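Local structure of envelopment polyprotein (Bovine Schmallenberg virus BH80/Germany/2011, 7A56) at residues A[375-380]-A[424-429]; A[48-53]-A[403-408]. The protein probably drives virus entry by fusing viral and host membranes, as its glycoprotein Gc is a class II fusion protein. All blocks are in the same frame, centred on the assembly; numbering follows the deposited sequence.

The two contacts show how one small beta-rich domain is built inside and joined outside. Contact 1 is core: four buried aliphatic side chains meet between two facing sheets, with no polar bond across the gap. Contact 2 lies at the surface, where a proline of loop 48-53, far in sequence, leans on the turn within 403-408; it too is apolar across the interface, but an Asx turn shapes one partner from within. Strand 373-381 supplies one side of contact 1 and borders contact 2, where Pro404 touches Thr381. Leu379 packs inward in contact 1, while its backbone N probably donates to Ser407 O of contact 2 at 3.0 Å. The centres lie about 15 Å apart.

Contact 1. Residues A[375-380]-A[424-429]; sequences CALKLS and VSVCSA
Leu377 and Leu379 on strand 375-380 face Val424 and Val426 across a gap of 10.4 Å between the two strand axes. The strand directions differ by 31°, the aligned packing of two stacked sheets, and no hydrogen bond joins the segments. A type II' beta turn from Val426 to Ala429, closed by backbone bonds between these residues in both directions, joins antiparallel strands 422-426 and 429-433 as a tight hairpin.

Val426 takes on both leucines by dividing its methyls. With CG1 anti to the backbone N (chi1 -179°), that methyl meets Leu379 CD1 at 4.0 Å, the two side chains crossing at a slant. Its other branch, CG2, reaches Leu377 CD2 tip to tip at 4.2 Å. The same Leu377 CD2 also touches Val424 CG1 at 4.1 Å and is thus shared between the two valines. These methyl-methyl contacts are van der Waals packing in a buried layer.

Strand 373-381 belongs to the sheet that includes 356-365 and 408-414, and strand 422-426 to the one that includes 385-391 and 429-433, so the contact lies between the two sheets, in the buried interior of a beta sandwich consistent with the immunoglobulin-like domain III of class II fusion proteins. Ile358 and Ile361 of strand 356-365 and Ile389 of strand 385-391 extend the apolar layer, while disulfides Cys375-Cys363 and Cys427-Cys387 tie each segment to a neighbouring strand.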
ATOM      1  N   CYS A 375     -15.236  19.612   8.885  1.00 51.65           N
ATOM      2  CA  CYS A 375     -16.540  19.678   9.544  1.00 51.57           C
ATOM      3  C   CYS A 375     -16.453  19.099  10.948  1.00 50.03           C
ATOM      4  O   CYS A 375     -15.943  17.993  11.135  1.00 46.89           O
ATOM      5  CB  CYS A 375     -17.618  18.923   8.751  1.00 50.70           C
ATOM      6  SG  CYS A 375     -17.997  19.631   7.102  1.00 52.31           S
ATOM      7  N   ALA A 376     -16.947  19.857  11.927  1.00 52.32           N
ATOM      8  CA  ALA A 376     -17.238  19.353  13.267  1.00 50.53           C
ATOM      9  C   ALA A 376     -18.714  18.971  13.359  1.00 47.13           C
ATOM     10  O   ALA A 376     -19.600  19.790  13.091  1.00 47.92           O
ATOM     11  CB  ALA A 376     -16.901  20.403  14.331  1.00 52.46           C
ATOM     12  N   LEU A 377     -18.971  17.742  13.754  1.00 45.98           N
ATOM     13  CA  LEU A 377     -20.311  17.241  13.992  1.00 46.16           C
ATOM     14  C   LEU A 377     -20.509  16.987  15.482  1.00 46.37           C
ATOM     15  O   LEU A 377     -19.623  16.436  16.158  1.00 45.07           O
ATOM     16  CB  LEU A 377     -20.543  15.943  13.205  1.00 43.49           C
ATOM     17  CG  LEU A 377     -20.794  16.070  11.692  1.00 45.60           C
ATOM     18  CD1 LEU A 377     -19.552  16.493  10.932  1.00 46.22           C
ATOM     19  CD2 LEU A 377     -21.291  14.751  11.121  1.00 43.61           C
ATOM     20  N   LYS A 378     -21.689  17.344  15.985  1.00 46.36           N
ATOM     21  CA  LYS A 378     -22.184  16.794  17.244  1.00 48.42           C
ATOM     22  C   LYS A 378     -23.280  15.765  16.946  1.00 44.02           C
ATOM     23  O   LYS A 378     -24.319  16.112  16.358  1.00 43.38           O
ATOM     24  CB  LYS A 378     -22.700  17.901  18.166  1.00 55.14           C
ATOM     25  CG  LYS A 378     -21.605  18.825  18.690  1.00 61.09           C
ATOM     26  CD  LYS A 378     -21.851  19.171  20.148  1.00 67.53           C
ATOM     27  CE  LYS A 378     -20.898  20.249  20.632  1.00 72.96           C
ATOM     28  NZ  LYS A 378     -21.393  21.645  20.389  1.00 76.66           N
ATOM     29  N   LEU A 379     -23.041  14.525  17.381  1.00 44.15           N
ATOM     30  CA  LEU A 379     -23.888  13.356  17.120  1.00 45.11           C
ATOM     31  C   LEU A 379     -24.474  12.824  18.415  1.00 44.39           C
ATOM     32  O   LEU A 379     -23.778  12.764  19.435  1.00 45.03           O
ATOM     33  CB  LEU A 379     -23.125  12.186  16.496  1.00 47.06           C
ATOM     34  CG  LEU A 379     -22.580  12.358  15.097  1.00 52.36           C
ATOM     35  CD1 LEU A 379     -22.320  11.007  14.505  1.00 49.82           C
ATOM     36  CD2 LEU A 379     -23.563  13.149  14.269  1.00 53.90           C
ATOM     37  N   SER A 380     -25.739  12.400  18.348  1.00 42.21           N
ATOM     38  CA  SER A 380     -26.386  11.588  19.381  1.00 42.83           C
ATOM     39  C   SER A 380     -26.646  10.188  18.827  1.00 37.61           C
ATOM     40  O   SER A 380     -26.943  10.024  17.643  1.00 37.46           O
ATOM     41  CB  SER A 380     -27.698  12.213  19.854  1.00 44.37           C
ATOM     42  OG  SER A 380     -27.445  13.287  20.730  1.00 49.23           O
ATOM     43  N   VAL A 424     -24.375  16.095   4.883  1.00 41.01           N
ATOM     44  CA  VAL A 424     -23.718  14.926   5.449  1.00 38.90           C
ATOM     45  C   VAL A 424     -24.793  14.040   6.066  1.00 39.37           C
ATOM     46  O   VAL A 424     -25.718  14.526   6.730  1.00 40.16           O
ATOM     47  CB  VAL A 424     -22.656  15.281   6.516  1.00 38.19           C
ATOM     48  CG1 VAL A 424     -22.144  13.999   7.184  1.00 38.21           C
ATOM     49  CG2 VAL A 424     -21.478  16.105   5.915  1.00 40.99           C
ATOM     50  N   SER A 425     -24.660  12.734   5.856  1.00 38.02           N
ATOM     51  CA  SER A 425     -25.543  11.772   6.499  1.00 38.95           C
ATOM     52  C   SER A 425     -24.683  10.785   7.265  1.00 36.44           C
ATOM     53  O   SER A 425     -23.583  10.422   6.819  1.00 37.33           O
ATOM     54  CB  SER A 425     -26.467  11.068   5.468  1.00 40.28           C
ATOM     55  OG  SER A 425     -25.814  10.036   4.739  1.00 39.97           O
ATOM     56  N   VAL A 426     -25.176  10.375   8.436  1.00 35.47           N
ATOM     57  CA  VAL A 426     -24.549   9.331   9.249  1.00 32.86           C
ATOM     58  C   VAL A 426     -25.643   8.335   9.665  1.00 33.32           C
ATOM     59  O   VAL A 426     -26.582   8.712  10.366  1.00 35.51           O
ATOM     60  CB  VAL A 426     -23.875   9.935  10.489  1.00 33.03           C
ATOM     61  CG1 VAL A 426     -23.209   8.834  11.304  1.00 32.29           C
ATOM     62  CG2 VAL A 426     -22.851  11.046  10.051  1.00 34.54           C
ATOM     63  N   CYS A 427     -25.503   7.077   9.265  1.00 33.84           N
ATOM     64  CA  CYS A 427     -26.609   6.096   9.386  1.00 36.61           C
ATOM     65  C   CYS A 427     -27.820   6.753   8.709  1.00 39.18           C
ATOM     66  O   CYS A 427     -27.717   7.270   7.589  1.00 39.32           O
ATOM     67  CB  CYS A 427     -26.805   5.693  10.854  1.00 39.13           C
ATOM     68  SG  CYS A 427     -25.800   4.258  11.498  1.00 40.01           S
ATOM     69  N   SER A 428     -28.976   6.820   9.336  1.00 42.16           N
ATOM     70  CA  SER A 428     -30.087   7.442   8.630  1.00 46.82           C
ATOM     71  C   SER A 428     -30.215   8.949   8.908  1.00 48.20           C
ATOM     72  O   SER A 428     -31.133   9.579   8.382  1.00 51.32           O
ATOM     73  CB  SER A 428     -31.398   6.698   8.958  1.00 48.87           C
ATOM     74  OG  SER A 428     -31.748   6.909  10.308  1.00 50.27           O
ATOM     75  N   ALA A 429     -29.300   9.555   9.666  1.00 48.06           N
ATOM     76  CA  ALA A 429     -29.439  10.966  10.014  1.00 46.78           C
ATOM     77  C   ALA A 429     -28.813  11.845   8.938  1.00 45.30           C
ATOM     78  O   ALA A 429     -27.817  11.481   8.321  1.00 40.38           O
ATOM     79  CB  ALA A 429     -28.789  11.262  11.368  1.00 46.75           C
TER

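Contact 2. Residues A[48-53]-A[403-408]; sequences NLPAII and DPMQSE
Pro50 packs on Pro404 and Met405 where two irregular segments come together, their backbones nearest at the CA atoms of Pro50 and Pro404, 6.8 Å apart, with 403-406 folded as a type I beta turn.

The Pro50 ring does the work from the 48-53 side. Its CG rests against Met405 CG at 3.7 Å, the ring and the methionine chain crossing at about a right angle, and its CB lies 4.2 Å from Pro404 CG. A chi1 of -53° sets Met405 CG anti to the carbonyl carbon, and this methylene makes the closest touch on the proline; beyond it the chain bends at both chi2 and chi3. The turn presenting these two residues is held from within. Gln406 N donates to Asp403 O at 3.1 Å, and Met405 N donates to Asp403 OD1 at 3.0 Å in a nearly straight bond (165°), making an Asx turn; the N-H comes from above the carboxylate plane rather than within it. Ala51 and Ile384 are joined by a backbone hydrogen bond, while Ile52 packs on Ile103 and Tyr105 of the long strand 98-134.

The contact therefore bridges two parts of the fold 350 residues apart in sequence, plausibly the seam between domain III and the central domain of a class II fusion protein. It is small and apolar across the two segments, with Ile384 lying against both prolines; hydrogen bonds within 403-406 brace the turn that carries Pro404 and Met405.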
ATOM      1  N   ASN A  48     -20.966  -2.378  33.282  1.00 34.30           N
ATOM      2  CA  ASN A  48     -21.378  -0.979  33.140  1.00 40.05           C
ATOM      3  C   ASN A  48     -20.924  -0.383  31.808  1.00 37.94           C
ATOM      4  O   ASN A  48     -20.496   0.776  31.746  1.00 41.28           O
ATOM      5  CB  ASN A  48     -20.875  -0.109  34.297  1.00 41.13           C
ATOM      6  CG  ASN A  48     -21.766   1.087  34.513  1.00 43.67           C
ATOM      7  OD1 ASN A  48     -22.978   0.976  34.335  1.00 46.28           O
ATOM      8  ND2 ASN A  48     -21.186   2.236  34.853  1.00 42.03           N
ATOM      9  N   LEU A  49     -20.993  -1.183  30.742  1.00 37.34           N
ATOM     10  CA  LEU A  49     -20.678  -0.647  29.430  1.00 35.07           C
ATOM     11  C   LEU A  49     -21.841   0.188  28.885  1.00 37.49           C
ATOM     12  O   LEU A  49     -22.974   0.012  29.302  1.00 40.65           O
ATOM     13  CB  LEU A  49     -20.333  -1.776  28.477  1.00 33.18           C
ATOM     14  CG  LEU A  49     -19.024  -2.544  28.699  1.00 32.91           C
ATOM     15  CD1 LEU A  49     -18.754  -3.603  27.601  1.00 31.89           C
ATOM     16  CD2 LEU A  49     -17.817  -1.590  28.750  1.00 28.16           C
ATOM     17  N   PRO A  50     -21.582   1.131  27.978  1.00 39.67           N
ATOM     18  CA  PRO A  50     -22.679   1.805  27.263  1.00 39.85           C
ATOM     19  C   PRO A  50     -23.585   0.826  26.524  1.00 38.53           C
ATOM     20  O   PRO A  50     -23.256  -0.356  26.318  1.00 37.54           O
ATOM     21  CB  PRO A  50     -21.960   2.700  26.247  1.00 40.62           C
ATOM     22  CG  PRO A  50     -20.565   2.805  26.731  1.00 41.20           C
ATOM     23  CD  PRO A  50     -20.260   1.554  27.480  1.00 39.11           C
ATOM     24  N   ALA A  51     -24.732   1.368  26.074  1.00 38.91           N
ATOM     25  CA  ALA A  51     -25.734   0.579  25.339  1.00 40.18           C
ATOM     26  C   ALA A  51     -25.113  -0.046  24.099  1.00 36.99           C
ATOM     27  O   ALA A  51     -24.303   0.587  23.407  1.00 37.71           O
ATOM     28  CB  ALA A  51     -26.921   1.469  24.928  1.00 42.58           C
ATOM     29  N   ILE A  52     -25.430  -1.322  23.864  1.00 35.97           N
ATOM     30  CA  ILE A  52     -24.921  -2.047  22.702  1.00 34.64           C
ATOM     31  C   ILE A  52     -26.145  -2.744  22.122  1.00 34.04           C
ATOM     32  O   ILE A  52     -26.637  -3.739  22.688  1.00 32.05           O
ATOM     33  CB  ILE A  52     -23.796  -3.043  23.054  1.00 33.58           C
ATOM     34  CG1 ILE A  52     -22.544  -2.341  23.648  1.00 33.45           C
ATOM     35  CG2 ILE A  52     -23.360  -3.905  21.828  1.00 28.64           C
ATOM     36  CD1 ILE A  52     -21.845  -3.274  24.645  1.00 35.51           C
ATOM     37  N   ILE A  53     -26.656  -2.200  21.024  1.00 34.77           N
ATOM     38  CA  ILE A  53     -27.865  -2.675  20.347  1.00 31.68           C
ATOM     39  C   ILE A  53     -27.450  -3.050  18.921  1.00 29.08           C
ATOM     40  O   ILE A  53     -27.045  -2.166  18.139  1.00 30.16           O
ATOM     41  CB  ILE A  53     -28.960  -1.600  20.358  1.00 34.31           C
ATOM     42  CG1 ILE A  53     -29.293  -1.180  21.807  1.00 37.41           C
ATOM     43  CG2 ILE A  53     -30.233  -2.170  19.655  1.00 35.60           C
ATOM     44  CD1 ILE A  53     -30.232  -0.021  21.901  1.00 40.57           C
ATOM     45  N   ASP A 403     -20.652   6.481  19.266  1.00 31.61           N
ATOM     46  CA  ASP A 403     -20.375   6.172  20.657  1.00 34.12           C
ATOM     47  C   ASP A 403     -21.241   7.090  21.507  1.00 37.24           C
ATOM     48  O   ASP A 403     -21.161   8.310  21.363  1.00 39.66           O
ATOM     49  CB  ASP A 403     -18.869   6.361  20.909  1.00 36.75           C
ATOM     50  CG  ASP A 403     -18.446   6.189  22.377  1.00 40.54           C
ATOM     51  OD1 ASP A 403     -19.184   5.621  23.191  1.00 41.62           O
ATOM     52  OD2 ASP A 403     -17.325   6.630  22.710  1.00 42.62           O
ATOM     53  N   PRO A 404     -22.140   6.540  22.333  1.00 35.14           N
ATOM     54  CA  PRO A 404     -22.857   7.375  23.304  1.00 37.52           C
ATOM     55  C   PRO A 404     -21.964   8.205  24.215  1.00 38.03           C
ATOM     56  O   PRO A 404     -22.455   9.173  24.774  1.00 40.33           O
ATOM     57  CB  PRO A 404     -23.659   6.353  24.129  1.00 37.07           C
ATOM     58  CG  PRO A 404     -23.753   5.139  23.271  1.00 33.84           C
ATOM     59  CD  PRO A 404     -22.486   5.119  22.449  1.00 34.59           C
ATOM     60  N   MET A 405     -20.719   7.805  24.475  1.00 36.70           N
ATOM     61  CA  MET A 405     -19.875   8.537  25.413  1.00 38.16           C
ATOM     62  C   MET A 405     -19.058   9.595  24.694  1.00 39.11           C
ATOM     63  O   MET A 405     -18.234  10.259  25.334  1.00 41.33           O
ATOM     64  CB  MET A 405     -18.897   7.607  26.157  1.00 39.50           C
ATOM     65  CG  MET A 405     -19.501   6.397  26.852  1.00 45.28           C
ATOM     66  SD  MET A 405     -20.610   7.001  28.104  1.00 56.29           S
ATOM     67  CE  MET A 405     -19.569   7.905  29.202  1.00 54.60           C
ATOM     68  N   GLN A 406     -19.236   9.728  23.381  1.00 36.64           N
ATOM     69  CA  GLN A 406     -18.551  10.781  22.618  1.00 43.85           C
ATOM     70  C   GLN A 406     -19.565  11.597  21.823  1.00 44.22           C
ATOM     71  O   GLN A 406     -20.354  11.035  21.068  1.00 46.91           O
ATOM     72  CB  GLN A 406     -17.492  10.175  21.675  1.00 45.47           C
ATOM     73  CG  GLN A 406     -16.679  11.212  20.892  1.00 53.21           C
ATOM     74  CD  GLN A 406     -15.487  10.608  20.170  1.00 58.41           C
ATOM     75  OE1 GLN A 406     -14.774   9.744  20.721  1.00 57.22           O
ATOM     76  NE2 GLN A 406     -15.245  11.073  18.928  1.00 58.60           N
ATOM     77  N   SER A 407     -19.523  12.921  21.970  1.00 47.41           N
ATOM     78  CA  SER A 407     -20.488  13.750  21.263  1.00 48.60           C
ATOM     79  C   SER A 407     -19.896  14.477  20.064  1.00 48.15           C
ATOM     80  O   SER A 407     -20.630  14.787  19.123  1.00 49.49           O
ATOM     81  CB  SER A 407     -21.098  14.772  22.217  1.00 49.69           C
ATOM     82  OG  SER A 407     -20.390  15.987  22.124  1.00 52.55           O
ATOM     83  N   GLU A 408     -18.592  14.739  20.077  1.00 49.34           N
ATOM     84  CA  GLU A 408     -17.930  15.529  19.044  1.00 50.36           C
ATOM     85  C   GLU A 408     -17.157  14.612  18.103  1.00 44.45           C
ATOM     86  O   GLU A 408     -16.419  13.722  18.553  1.00 43.26           O
ATOM     87  CB  GLU A 408     -17.008  16.569  19.687  1.00 58.67           C
ATOM     88  CG  GLU A 408     -17.780  17.673  20.369  1.00 67.56           C
ATOM     89  CD  GLU A 408     -16.875  18.736  20.970  1.00 76.91           C
ATOM     90  OE1 GLU A 408     -15.633  18.656  20.784  1.00 77.71           O
ATOM     91  OE2 GLU A 408     -17.408  19.662  21.625  1.00 86.40           O
TER